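Local coordinates for protein monothiol glutaredoxin-S14, chloroplastic (Arabidopsis thaliana, PDB 3IPZ) that is a chloroplast CGFS-type glutaredoxin that forms a [2Fe-2S]-bridged homodimer, may donate iron-sulfur clusters to other proteins and may regulate CAX cation transporters, at residues Thr10-Val15 with Lys66-Trp71; Gly34-Val39 with Thr73-Tyr78; Val40-Asn45 with Glu92-Gly97; Lys44-Pro49 with Glu98-Val103. All coordinates share one frame; numbering follows the deposited sequence.

Contact 1. Residues Thr10-Val15 with Lys66-Trp71; sequences TLEKLV and KEYSNW
Tyr68 reaches out from helix 59-69 and lays its ring against Leu11 on helix 5-15. The meeting is face-on: Leu11 CB sits 4.3 Å from the centroid of the Tyr68 ring and only 6° off its normal, a CH-pi contact over the middle of the ring. Beyond CB the two side chains slide past each other in opposite directions, which brings Leu11 CD1 back to the root of the tyrosine, 3.8 Å from Tyr68 CB. The ring can span the gap because Tyr68 CG stands anti to the backbone N (chi1 -173°), carrying the phenol across to the far helix. Its hydroxyl ends up beside the backbone of Glu12, which follows Leu11, with Tyr68 OH 3.6 Å from Glu12 CA, while the Glu12 carboxylate leads away. One turn on from Leu11, Val15 comes in obliquely from the opposite direction and puts CG2 4.4 Å from Tyr68 CE2. No hydrogen bond crosses here; the grip is apolar. Tyr78 of strand 76-79 touches both Val15 and Tyr68, so both helices rest on the same face of the sheet. Such helix-on-sheet packing, with the N-terminal helix on the same layer as helix 59-69, is that of the thioredoxin fold of glutaredoxins.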
loop_
_atom_site.group_PDB
_atom_site.type_symbol
_atom_site.label_atom_id
_atom_site.label_comp_id
_atom_site.label_asym_id
_atom_site.label_seq_id
_atom_site.Cartn_x
_atom_site.Cartn_y
_atom_site.Cartn_z
ATOM N N THR A 10 -12.636 7.181 -6.475
ATOM C CA THR A 10 -11.591 6.554 -7.261
ATOM C C THR A 10 -10.581 5.843 -6.378
ATOM O O THR A 10 -10.131 4.751 -6.714
ATOM C CB THR A 10 -10.887 7.584 -8.173
ATOM O OG1 THR A 10 -11.787 7.960 -9.219
ATOM C CG2 THR A 10 -9.631 6.995 -8.803
ATOM N N LEU A 11 -10.233 6.450 -5.248
ATOM C CA LEU A 11 -9.279 5.831 -4.344
ATOM C C LEU A 11 -9.870 4.532 -3.811
ATOM O O LEU A 11 -9.194 3.502 -3.757
ATOM C CB LEU A 11 -8.929 6.773 -3.187
ATOM C CG LEU A 11 -8.222 8.065 -3.602
ATOM C CD1 LEU A 11 -7.771 8.857 -2.365
ATOM C CD2 LEU A 11 -7.026 7.720 -4.482
ATOM N N GLU A 12 -11.141 4.578 -3.434
ATOM C CA GLU A 12 -11.810 3.399 -2.919
ATOM C C GLU A 12 -11.779 2.303 -3.976
ATOM O O GLU A 12 -11.579 1.122 -3.667
ATOM C CB GLU A 12 -13.245 3.737 -2.546
ATOM C CG GLU A 12 -14.059 2.555 -2.076
ATOM C CD GLU A 12 -15.483 2.941 -1.728
ATOM O OE1 GLU A 12 -16.130 3.626 -2.548
ATOM O OE2 GLU A 12 -15.957 2.558 -0.639
ATOM N N LYS A 13 -11.955 2.702 -5.232
ATOM C CA LYS A 13 -11.942 1.756 -6.340
ATOM C C LYS A 13 -10.526 1.229 -6.542
ATOM O O LYS A 13 -10.308 0.029 -6.731
ATOM C CB LYS A 13 -12.440 2.434 -7.623
ATOM C CG LYS A 13 -12.425 1.519 -8.846
ATOM C CD LYS A 13 -12.949 2.199 -10.107
ATOM C CE LYS A 13 -12.801 1.276 -11.320
ATOM N NZ LYS A 13 -13.406 1.824 -12.566
ATOM N N LEU A 14 -9.565 2.140 -6.490
ATOM C CA LEU A 14 -8.163 1.791 -6.663
ATOM C C LEU A 14 -7.670 0.779 -5.613
ATOM O O LEU A 14 -7.042 -0.227 -5.966
ATOM C CB LEU A 14 -7.295 3.048 -6.578
ATOM C CG LEU A 14 -6.088 3.131 -7.504
ATOM C CD1 LEU A 14 -5.123 4.127 -6.922
ATOM C CD2 LEU A 14 -5.412 1.790 -7.659
ATOM N N VAL A 15 -7.936 1.041 -4.332
ATOM C CA VAL A 15 -7.463 0.124 -3.291
ATOM C C VAL A 15 -8.187 -1.220 -3.267
ATOM O O VAL A 15 -7.705 -2.175 -2.658
ATOM C CB VAL A 15 -7.507 0.768 -1.872
ATOM C CG1 VAL A 15 -6.657 2.032 -1.863
ATOM C CG2 VAL A 15 -8.937 1.058 -1.451
ATOM N N LYS A 66 -2.584 10.514 1.444
ATOM C CA LYS A 66 -2.155 10.890 2.782
ATOM C C LYS A 66 -3.392 11.157 3.643
ATOM O O LYS A 66 -3.436 10.802 4.817
ATOM C CB LYS A 66 -1.278 12.149 2.740
ATOM C CG LYS A 66 0.125 11.931 2.204
ATOM C CD LYS A 66 0.905 13.245 2.070
ATOM C CE LYS A 66 1.078 13.949 3.426
ATOM N NZ LYS A 66 2.011 15.119 3.385
ATOM N N GLU A 67 -4.405 11.777 3.053
ATOM C CA GLU A 67 -5.613 12.088 3.797
ATOM C C GLU A 67 -6.521 10.877 3.916
ATOM O O GLU A 67 -7.080 10.625 4.975
ATOM C CB GLU A 67 -6.377 13.232 3.134
ATOM C CG GLU A 67 -7.495 13.777 4.011
ATOM C CD GLU A 67 -8.239 14.934 3.368
ATOM O OE1 GLU A 67 -7.567 15.896 2.931
ATOM O OE2 GLU A 67 -9.490 14.884 3.307
ATOM N N TYR A 68 -6.670 10.134 2.825
ATOM C CA TYR A 68 -7.508 8.936 2.806
ATOM C C TYR A 68 -7.029 7.887 3.821
ATOM O O TYR A 68 -7.829 7.317 4.556
ATOM C CB TYR A 68 -7.494 8.318 1.402
ATOM C CG TYR A 68 -8.453 7.166 1.201
ATOM C CD1 TYR A 68 -9.813 7.389 1.020
ATOM C CD2 TYR A 68 -7.994 5.850 1.177
ATOM C CE1 TYR A 68 -10.697 6.325 0.812
ATOM C CE2 TYR A 68 -8.864 4.785 0.973
ATOM C CZ TYR A 68 -10.214 5.027 0.789
ATOM O OH TYR A 68 -11.081 3.974 0.575
ATOM N N SER A 69 -5.721 7.638 3.846
ATOM C CA SER A 69 -5.120 6.654 4.747
ATOM C C SER A 69 -4.821 7.232 6.127
ATOM O O SER A 69 -4.619 6.488 7.088
ATOM C CB SER A 69 -3.798 6.139 4.164
ATOM O OG SER A 69 -3.963 5.702 2.831
ATOM N N ASN A 70 -4.788 8.561 6.203
ATOM C CA ASN A 70 -4.464 9.288 7.423
ATOM C C ASN A 70 -3.067 8.906 7.911
ATOM O O ASN A 70 -2.834 8.710 9.101
ATOM C CB ASN A 70 -5.487 9.023 8.527
ATOM C CG ASN A 70 -5.297 9.956 9.716
ATOM O OD1 ASN A 70 -5.323 11.178 9.565
ATOM N ND2 ASN A 70 -5.094 9.386 10.896
ATOM N N TRP A 71 -2.144 8.813 6.963
ATOM C CA TRP A 71 -0.758 8.455 7.210
ATOM C C TRP A 71 0.028 9.358 6.256
ATOM O O TRP A 71 -0.144 9.282 5.045
ATOM C CB TRP A 71 -0.550 6.964 6.888
ATOM C CG TRP A 71 0.848 6.508 7.092
ATOM C CD1 TRP A 71 1.762 6.204 6.125
ATOM C CD2 TRP A 71 1.537 6.413 8.343
ATOM N NE1 TRP A 71 2.984 5.936 6.697
ATOM C CE2 TRP A 71 2.873 6.059 8.058
ATOM C CE3 TRP A 71 1.154 6.600 9.679
ATOM C CZ2 TRP A 71 3.836 5.887 9.064
ATOM C CZ3 TRP A 71 2.108 6.430 10.679
ATOM C CH2 TRP A 71 3.435 6.077 10.361
#

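Contact 2. Residues Gly34-Val39 with Thr73-Tyr78; sequences GFSNTV and TFPQLY
Pro75 wedges its ring against the first turns of helix 34-45, and apolar contact does most of the work. Val39 CG2 lies 3.5 Å from Pro75 CG, the two side chains crossing obliquely; the methyl is placed there by a chi1 of 179°, which turns CG1 anti to the backbone N and CG2 beside it. On the neighbouring turn Phe35 CB is 3.7 Å from Pro75 CD, while the phenyl ring leads away. Backbone packing adds to this: Phe35 O stands 3.5 Å from Pro75 CG, and Ser36 N 3.6 Å from Pro75 CD. The polar link is indirect. A water lies 2.6 Å from Ser36 OG and donates to Phe74 O at 2.9 Å, and Ser36 OG is also hydrogen-bonded to Lys25 N. Without the Pro75 ring, as with an alanine here, Val39 CG2 and Phe35 CB would probably face a gap and the preceding peptide would be likely to lose its preference for cis. That cis-proline facing the start of the active-site helix is the hallmark of the thioredoxin fold; here it lies beside Phe35, inferred to belong to the cluster site, and Phe74, a probable glutathione-binding residue.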
loop_
_atom_site.group_PDB
_atom_site.type_symbol
_atom_site.label_atom_id
_atom_site.label_comp_id
_atom_site.label_asym_id
_atom_site.label_seq_id
_atom_site.Cartn_x
_atom_site.Cartn_y
_atom_site.Cartn_z
ATOM N N GLY A 34 14.517 3.492 0.477
ATOM C CA GLY A 34 14.760 2.311 1.284
ATOM C C GLY A 34 13.500 1.774 1.941
ATOM O O GLY A 34 13.294 0.563 1.982
ATOM N N PHE A 35 12.654 2.670 2.446
ATOM C CA PHE A 35 11.412 2.270 3.098
ATOM C C PHE A 35 10.491 1.555 2.111
ATOM O O PHE A 35 9.872 0.535 2.445
ATOM C CB PHE A 35 10.736 3.509 3.697
ATOM C CG PHE A 35 11.644 4.302 4.610
ATOM C CD1 PHE A 35 11.575 5.693 4.654
ATOM C CD2 PHE A 35 12.587 3.652 5.410
ATOM C CE1 PHE A 35 12.438 6.434 5.484
ATOM C CE2 PHE A 35 13.451 4.379 6.241
ATOM C CZ PHE A 35 13.377 5.773 6.276
ATOM N N SER A 36 10.393 2.086 0.894
ATOM C CA SER A 36 9.578 1.446 -0.129
ATOM C C SER A 36 10.185 0.085 -0.485
ATOM O O SER A 36 9.468 -0.899 -0.687
ATOM C CB SER A 36 9.496 2.318 -1.385
ATOM O OG SER A 36 8.593 3.402 -1.208
ATOM N N ASN A 37 11.513 0.022 -0.539
ATOM C CA ASN A 37 12.184 -1.224 -0.883
ATOM C C ASN A 37 11.924 -2.343 0.132
ATOM O O ASN A 37 11.701 -3.496 -0.243
ATOM C CB ASN A 37 13.689 -1.001 -1.009
ATOM C CG ASN A 37 14.431 -2.288 -1.334
ATOM O OD1 ASN A 37 14.215 -2.897 -2.388
ATOM N ND2 ASN A 37 15.297 -2.719 -0.421
ATOM N N THR A 38 11.956 -2.000 1.416
ATOM C CA THR A 38 11.722 -2.984 2.464
ATOM C C THR A 38 10.365 -3.671 2.291
ATOM O O THR A 38 10.271 -4.894 2.366
ATOM C CB THR A 38 11.761 -2.337 3.866
ATOM O OG1 THR A 38 13.026 -1.693 4.065
ATOM C CG2 THR A 38 11.565 -3.401 4.944
ATOM N N VAL A 39 9.314 -2.889 2.059
ATOM C CA VAL A 39 7.990 -3.479 1.896
ATOM C C VAL A 39 7.938 -4.384 0.659
ATOM O O VAL A 39 7.397 -5.492 0.724
ATOM C CB VAL A 39 6.886 -2.384 1.834
ATOM C CG1 VAL A 39 5.523 -3.016 1.639
ATOM C CG2 VAL A 39 6.876 -1.587 3.135
ATOM N N THR A 73 3.144 9.459 5.027
ATOM C CA THR A 73 4.132 9.023 4.046
ATOM C C THR A 73 3.816 7.752 3.306
ATOM O O THR A 73 2.712 7.218 3.364
ATOM C CB THR A 73 5.523 8.769 4.637
ATOM O OG1 THR A 73 5.526 9.061 6.035
ATOM C CG2 THR A 73 6.564 9.591 3.874
ATOM N N PHE A 74 4.849 7.276 2.621
ATOM C CA PHE A 74 4.797 6.070 1.834
ATOM C C PHE A 74 6.105 5.354 2.079
ATOM O O PHE A 74 7.131 5.985 2.337
ATOM C CB PHE A 74 4.628 6.422 0.351
ATOM C CG PHE A 74 3.384 7.196 0.072
ATOM C CD1 PHE A 74 3.378 8.579 0.154
ATOM C CD2 PHE A 74 2.189 6.533 -0.193
ATOM C CE1 PHE A 74 2.196 9.293 -0.018
ATOM C CE2 PHE A 74 1.004 7.237 -0.368
ATOM C CZ PHE A 74 1.007 8.620 -0.279
ATOM N N PRO A 75 6.108 4.030 1.930
ATOM C CA PRO A 75 4.979 3.181 1.539
ATOM C C PRO A 75 3.722 3.114 2.393
ATOM O O PRO A 75 3.741 3.255 3.612
ATOM C CB PRO A 75 5.626 1.808 1.412
ATOM C CG PRO A 75 6.632 1.840 2.526
ATOM C CD PRO A 75 7.266 3.206 2.327
ATOM N N GLN A 76 2.622 2.870 1.699
ATOM C CA GLN A 76 1.311 2.698 2.288
ATOM C C GLN A 76 0.811 1.388 1.678
ATOM O O GLN A 76 0.710 1.267 0.462
ATOM C CB GLN A 76 0.382 3.858 1.906
ATOM C CG GLN A 76 0.491 5.059 2.824
ATOM C CD GLN A 76 -0.477 6.176 2.471
ATOM O OE1 GLN A 76 -1.558 5.936 1.936
ATOM N NE2 GLN A 76 -0.094 7.405 2.791
ATOM N N LEU A 77 0.507 0.413 2.526
ATOM C CA LEU A 77 0.046 -0.887 2.063
ATOM C C LEU A 77 -1.428 -1.124 2.310
ATOM O O LEU A 77 -1.933 -0.898 3.406
ATOM C CB LEU A 77 0.847 -2.003 2.745
ATOM C CG LEU A 77 0.546 -3.467 2.384
ATOM C CD1 LEU A 77 0.880 -3.731 0.913
ATOM C CD2 LEU A 77 1.374 -4.387 3.282
ATOM N N TYR A 78 -2.122 -1.568 1.273
ATOM C CA TYR A 78 -3.537 -1.885 1.379
ATOM C C TYR A 78 -3.733 -3.389 1.131
ATOM O O TYR A 78 -3.081 -3.982 0.256
ATOM C CB TYR A 78 -4.355 -1.079 0.359
ATOM C CG TYR A 78 -4.718 0.315 0.827
ATOM C CD1 TYR A 78 -3.794 1.368 0.762
ATOM C CD2 TYR A 78 -5.989 0.576 1.353
ATOM C CE1 TYR A 78 -4.137 2.659 1.214
ATOM C CE2 TYR A 78 -6.338 1.843 1.804
ATOM C CZ TYR A 78 -5.411 2.881 1.735
ATOM O OH TYR A 78 -5.771 4.122 2.216
HETATM O O HOH W 1 9.285 5.242 0.559
#

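Contact 3. Residues Val40-Asn45 with Glu92-Gly97; sequences VQILKN and EAFKTG
Ile42 and Phe94 mark the closest approach of two helical segments, their CA atoms 7.4 Å apart. Segment 40-45 is regular helix; 92-97 ends its helix at Gly97, whose positive phi would jam a side chain against the preceding carbonyl. Both branches of Ile42 lie along the Phe94 ring: CD1 is 3.4 Å from Phe94 CD2, over the face but offset toward the rim, and CG2 is 3.5 Å from Phe94 CD1. Ile42 CD1 makes a CH-pi contact 3.8 Å from the centroid of the Phe94 ring, 28° off the normal. One turn later, Asn45 ND2 reaches the ring's edge near its plane, 3.6 Å from Phe94 CZ, the amide and ring planes 85° apart. With CG anti to the backbone N (chi1 173°), Phe94 extends far enough to meet both residues. Cutting the ring back to a methyl, as an alanine here does, would probably leave a gap over Ile42 and strip Asn45 of its aromatic neighbour. Leu99 of helix 98-108 touches both Ile42 and Phe94. With no hydrogen bond across it, the contact depends on the fit of carbon surfaces, and the one polar group, the amide of Asn45, lies on the exposed side.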
loop_
_atom_site.group_PDB
_atom_site.type_symbol
_atom_site.label_atom_id
_atom_site.label_comp_id
_atom_site.label_asym_id
_atom_site.label_seq_id
_atom_site.Cartn_x
_atom_site.Cartn_y
_atom_site.Cartn_z
ATOM N N VAL A 40 8.507 -3.935 -0.458
ATOM C CA VAL A 40 8.517 -4.756 -1.661
ATOM C C VAL A 40 9.203 -6.091 -1.354
ATOM O O VAL A 40 8.673 -7.168 -1.675
ATOM C CB VAL A 40 9.272 -4.065 -2.837
ATOM C CG1 VAL A 40 9.579 -5.084 -3.931
ATOM C CG2 VAL A 40 8.425 -2.929 -3.421
ATOM N N GLN A 41 10.378 -6.027 -0.733
ATOM C CA GLN A 41 11.096 -7.257 -0.400
ATOM C C GLN A 41 10.264 -8.147 0.525
ATOM O O GLN A 41 10.264 -9.371 0.381
ATOM C CB GLN A 41 12.456 -6.945 0.237
ATOM C CG GLN A 41 13.427 -6.195 -0.683
ATOM C CD GLN A 41 13.430 -6.731 -2.119
ATOM O OE1 GLN A 41 13.652 -7.922 -2.355
ATOM N NE2 GLN A 41 13.188 -5.843 -3.084
ATOM N N ILE A 42 9.553 -7.534 1.470
ATOM C CA ILE A 42 8.701 -8.300 2.373
ATOM C C ILE A 42 7.695 -9.050 1.498
ATOM O O ILE A 42 7.543 -10.267 1.608
ATOM C CB ILE A 42 7.870 -7.394 3.340
ATOM C CG1 ILE A 42 8.773 -6.591 4.261
ATOM C CG2 ILE A 42 6.942 -8.238 4.174
ATOM C CD1 ILE A 42 9.765 -7.377 5.166
ATOM N N LEU A 43 7.011 -8.306 0.630
ATOM C CA LEU A 43 5.993 -8.883 -0.245
ATOM C C LEU A 43 6.532 -9.926 -1.212
ATOM O O LEU A 43 5.839 -10.890 -1.530
ATOM C CB LEU A 43 5.258 -7.783 -1.023
ATOM C CG LEU A 43 4.432 -6.793 -0.197
ATOM C CD1 LEU A 43 3.781 -5.801 -1.124
ATOM C CD2 LEU A 43 3.373 -7.526 0.626
ATOM N N LYS A 44 7.755 -9.735 -1.693
ATOM C CA LYS A 44 8.345 -10.713 -2.600
ATOM C C LYS A 44 8.704 -11.988 -1.822
ATOM O O LYS A 44 8.565 -13.097 -2.337
ATOM C CB LYS A 44 9.588 -10.141 -3.287
ATOM C CG LYS A 44 9.287 -9.114 -4.381
ATOM C CD LYS A 44 10.536 -8.772 -5.195
ATOM C CE LYS A 44 10.217 -7.809 -6.337
ATOM N NZ LYS A 44 11.388 -7.545 -7.223
ATOM N N ASN A 45 9.152 -11.817 -0.580
ATOM C CA ASN A 45 9.514 -12.930 0.288
ATOM C C ASN A 45 8.321 -13.869 0.509
ATOM O O ASN A 45 8.458 -15.099 0.461
ATOM C CB ASN A 45 9.990 -12.386 1.639
ATOM C CG ASN A 45 10.239 -13.487 2.668
ATOM O OD1 ASN A 45 11.321 -14.074 2.717
ATOM N ND2 ASN A 45 9.231 -13.777 3.489
ATOM N N GLU A 92 6.689 -4.835 11.281
ATOM C CA GLU A 92 6.342 -5.500 12.529
ATOM C C GLU A 92 5.355 -6.646 12.312
ATOM O O GLU A 92 5.532 -7.733 12.854
ATOM C CB GLU A 92 5.756 -4.477 13.508
ATOM C CG GLU A 92 5.287 -5.050 14.839
ATOM C CD GLU A 92 6.419 -5.574 15.708
ATOM O OE1 GLU A 92 7.597 -5.253 15.433
ATOM O OE2 GLU A 92 6.117 -6.297 16.681
ATOM N N ALA A 93 4.314 -6.401 11.526
ATOM C CA ALA A 93 3.316 -7.422 11.259
ATOM C C ALA A 93 3.966 -8.569 10.499
ATOM O O ALA A 93 3.458 -9.689 10.485
ATOM C CB ALA A 93 2.174 -6.843 10.457
ATOM N N PHE A 94 5.092 -8.276 9.854
ATOM C CA PHE A 94 5.822 -9.295 9.118
ATOM C C PHE A 94 6.545 -10.207 10.115
ATOM O O PHE A 94 6.420 -11.428 10.053
ATOM C CB PHE A 94 6.838 -8.649 8.181
ATOM C CG PHE A 94 7.741 -9.636 7.508
ATOM C CD1 PHE A 94 7.215 -10.640 6.704
ATOM C CD2 PHE A 94 9.117 -9.566 7.679
ATOM C CE1 PHE A 94 8.053 -11.564 6.074
ATOM C CE2 PHE A 94 9.968 -10.486 7.055
ATOM C CZ PHE A 94 9.433 -11.485 6.251
ATOM N N LYS A 95 7.302 -9.601 11.028
ATOM C CA LYS A 95 8.033 -10.341 12.058
ATOM C C LYS A 95 7.062 -11.136 12.924
ATOM O O LYS A 95 7.337 -12.252 13.355
ATOM C CB LYS A 95 8.791 -9.376 12.969
ATOM C CG LYS A 95 9.863 -8.547 12.290
ATOM C CD LYS A 95 10.487 -7.589 13.300
ATOM C CE LYS A 95 11.509 -6.658 12.660
ATOM N NZ LYS A 95 11.937 -5.592 13.618
ATOM N N THR A 96 5.912 -10.534 13.159
ATOM C CA THR A 96 4.871 -11.100 13.987
ATOM C C THR A 96 4.049 -12.220 13.351
ATOM O O THR A 96 3.541 -13.102 14.053
ATOM C CB THR A 96 3.960 -9.950 14.424
ATOM O OG1 THR A 96 4.176 -9.681 15.813
ATOM C CG2 THR A 96 2.521 -10.242 14.139
ATOM N N GLY A 97 3.911 -12.186 12.029
ATOM C CA GLY A 97 3.120 -13.191 11.341
ATOM C C GLY A 97 1.726 -12.665 11.026
ATOM O O GLY A 97 0.967 -13.293 10.272
#

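Contact 4. Residues Lys44-Pro49 with Glu98-Val103; sequences KNLNVP and ELQEEV
Leu46 and Val48, where the chain leaves helix 34-45, press against helix 98-108, and the closely packed part lies on their inner side. Leu46 CD1 is 3.8 Å from Leu99 CD1, two branched ends meeting at a slant. Leu46 has CG anti to its carbonyl carbon (chi1 -55°), which sets CD1 toward Leu99 and CD2 toward Gln100. A little farther on, Val48 CB sits 4.0 Å from Val103 CG1, one helical turn on from Leu99, and this second pair is likewise angled. Leu99, Val48 and Val103 are all buried, and the segments make no hydrogen bond to each other.

The outer side is nearly as close but more open to solvent, since Leu46 and Gln100 are both partly exposed. They meet at about a right angle, with Leu46 CD2 3.8 Å from Gln100 CG; the glutamine chain bends at chi2 (85°), which brings its end nearer the leucine. Phe94 of helix 87-96 also touches Leu46. Asn47 has positive phi and closes helix 34-45 as a Schellman motif, Asn47 N bonding to Lys44 O at 3.2 Å; this reversal turns the chain toward Val48 and the strand that follows. The Schellman turn thus ends the helix, and Leu46 and Val48, flanking Asn47, pack that end against the C-terminal helix 98-108 of this glutaredoxin domain, a thioredoxin fold.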
loop_
_atom_site.group_PDB
_atom_site.type_symbol
_atom_site.label_atom_id
_atom_site.label_comp_id
_atom_site.label_asym_id
_atom_site.label_seq_id
_atom_site.Cartn_x
_atom_site.Cartn_y
_atom_site.Cartn_z
ATOM N N LYS A 44 7.755 -9.735 -1.693
ATOM C CA LYS A 44 8.345 -10.713 -2.600
ATOM C C LYS A 44 8.704 -11.988 -1.822
ATOM O O LYS A 44 8.565 -13.097 -2.337
ATOM C CB LYS A 44 9.588 -10.141 -3.287
ATOM C CG LYS A 44 9.287 -9.114 -4.381
ATOM C CD LYS A 44 10.536 -8.772 -5.195
ATOM C CE LYS A 44 10.217 -7.809 -6.337
ATOM N NZ LYS A 44 11.388 -7.545 -7.223
ATOM N N ASN A 45 9.152 -11.817 -0.580
ATOM C CA ASN A 45 9.514 -12.930 0.288
ATOM C C ASN A 45 8.321 -13.869 0.509
ATOM O O ASN A 45 8.458 -15.099 0.461
ATOM C CB ASN A 45 9.990 -12.386 1.639
ATOM C CG ASN A 45 10.239 -13.487 2.668
ATOM O OD1 ASN A 45 11.321 -14.074 2.717
ATOM N ND2 ASN A 45 9.231 -13.777 3.489
ATOM N N LEU A 46 7.149 -13.279 0.742
ATOM C CA LEU A 46 5.926 -14.041 1.002
ATOM C C LEU A 46 5.253 -14.604 -0.238
ATOM O O LEU A 46 4.267 -15.332 -0.133
ATOM C CB LEU A 46 4.913 -13.179 1.762
ATOM C CG LEU A 46 5.387 -12.543 3.074
ATOM C CD1 LEU A 46 4.241 -11.767 3.694
ATOM C CD2 LEU A 46 5.881 -13.611 4.037
ATOM N N ASN A 47 5.781 -14.271 -1.410
ATOM C CA ASN A 47 5.207 -14.762 -2.663
ATOM C C ASN A 47 3.752 -14.354 -2.837
ATOM O O ASN A 47 2.955 -15.083 -3.424
ATOM C CB ASN A 47 5.332 -16.289 -2.751
ATOM C CG ASN A 47 6.734 -16.735 -3.115
ATOM O OD1 ASN A 47 7.206 -16.484 -4.225
ATOM N ND2 ASN A 47 7.416 -17.387 -2.177
ATOM N N VAL A 48 3.408 -13.182 -2.323
ATOM C CA VAL A 48 2.049 -12.680 -2.452
ATOM C C VAL A 48 2.024 -11.762 -3.670
ATOM O O VAL A 48 2.913 -10.928 -3.847
ATOM C CB VAL A 48 1.596 -11.896 -1.164
ATOM C CG1 VAL A 48 2.744 -11.785 -0.179
ATOM C CG2 VAL A 48 1.095 -10.510 -1.521
ATOM N N PRO A 49 1.028 -11.935 -4.550
ATOM C CA PRO A 49 0.939 -11.082 -5.738
ATOM C C PRO A 49 0.391 -9.722 -5.313
ATOM O O PRO A 49 -0.437 -9.642 -4.398
ATOM C CB PRO A 49 -0.031 -11.846 -6.637
ATOM C CG PRO A 49 -0.967 -12.481 -5.652
ATOM C CD PRO A 49 -0.032 -12.960 -4.544
ATOM N N GLU A 98 1.386 -11.510 11.606
ATOM C CA GLU A 98 0.084 -10.860 11.389
ATOM C C GLU A 98 -0.101 -10.420 9.919
ATOM O O GLU A 98 -1.208 -10.426 9.383
ATOM C CB GLU A 98 -0.042 -9.649 12.312
ATOM C CG GLU A 98 -1.344 -8.865 12.174
ATOM C CD GLU A 98 -1.358 -7.595 13.025
ATOM O OE1 GLU A 98 -0.979 -7.675 14.215
ATOM O OE2 GLU A 98 -1.754 -6.525 12.512
ATOM N N LEU A 99 0.996 -10.037 9.278
ATOM C CA LEU A 99 0.963 -9.622 7.884
ATOM C C LEU A 99 0.467 -10.806 7.039
ATOM O O LEU A 99 -0.424 -10.664 6.208
ATOM C CB LEU A 99 2.374 -9.229 7.428
ATOM C CG LEU A 99 2.529 -8.212 6.290
ATOM C CD1 LEU A 99 3.822 -8.503 5.584
ATOM C CD2 LEU A 99 1.379 -8.274 5.315
ATOM N N GLN A 100 1.054 -11.976 7.264
ATOM C CA GLN A 100 0.676 -13.175 6.526
ATOM C C GLN A 100 -0.780 -13.548 6.775
ATOM O O GLN A 100 -1.516 -13.879 5.841
ATOM C CB GLN A 100 1.598 -14.335 6.897
ATOM C CG GLN A 100 3.054 -14.077 6.540
ATOM C CD GLN A 100 3.833 -13.293 7.604
ATOM O OE1 GLN A 100 3.306 -12.391 8.267
ATOM N NE2 GLN A 100 5.108 -13.630 7.750
ATOM N N GLU A 101 -1.199 -13.483 8.033
ATOM C CA GLU A 101 -2.580 -13.796 8.357
ATOM C C GLU A 101 -3.515 -12.925 7.534
ATOM O O GLU A 101 -4.475 -13.427 6.933
ATOM C CB GLU A 101 -2.851 -13.554 9.836
ATOM C CG GLU A 101 -2.446 -14.699 10.745
ATOM C CD GLU A 101 -2.714 -14.379 12.201
ATOM O OE1 GLU A 101 -3.835 -13.918 12.509
ATOM O OE2 GLU A 101 -1.802 -14.586 13.032
ATOM N N GLU A 102 -3.226 -11.620 7.512
ATOM C CA GLU A 102 -4.034 -10.653 6.779
ATOM C C GLU A 102 -4.113 -10.922 5.289
ATOM O O GLU A 102 -5.189 -10.826 4.692
ATOM C CB GLU A 102 -3.507 -9.235 6.994
ATOM C CG GLU A 102 -4.244 -8.480 8.069
ATOM C CD GLU A 102 -5.727 -8.396 7.790
ATOM O OE1 GLU A 102 -6.121 -7.753 6.789
ATOM O OE2 GLU A 102 -6.499 -8.983 8.577
ATOM N N VAL A 103 -2.971 -11.238 4.691
ATOM C CA VAL A 103 -2.920 -11.513 3.265
ATOM C C VAL A 103 -3.737 -12.761 2.931
ATOM O O VAL A 103 -4.532 -12.746 1.997
ATOM C CB VAL A 103 -1.472 -11.711 2.795
ATOM C CG1 VAL A 103 -1.461 -12.149 1.341
ATOM C CG2 VAL A 103 -0.674 -10.407 2.973
#

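Overall arrangement
Four contacts spread over one glutaredoxin domain. Contacts 1, 2 and 3 alternate along the chain, as do 1 and 2 with 4, while 3 and 4 both set out from the end of helix 34-45, sharing Lys44 and Asn45, their centres about 7 Å apart. Contact 2 uses the start of that helix. Contact 1 stands apart, its centre about 21 Å from that of contact 4 and about 22 Å from that of contact 3. It reaches contact 2 through Ser69, whose OG is hydrogen-bonded to Tyr78 OH and Gln76 OE1. With contact 1 on one side of the chain's centre and contacts 2 to 4 on the other, helices flank both faces of the four-stranded sheet, and contact 2 lies nearest the cluster and glutathione sites.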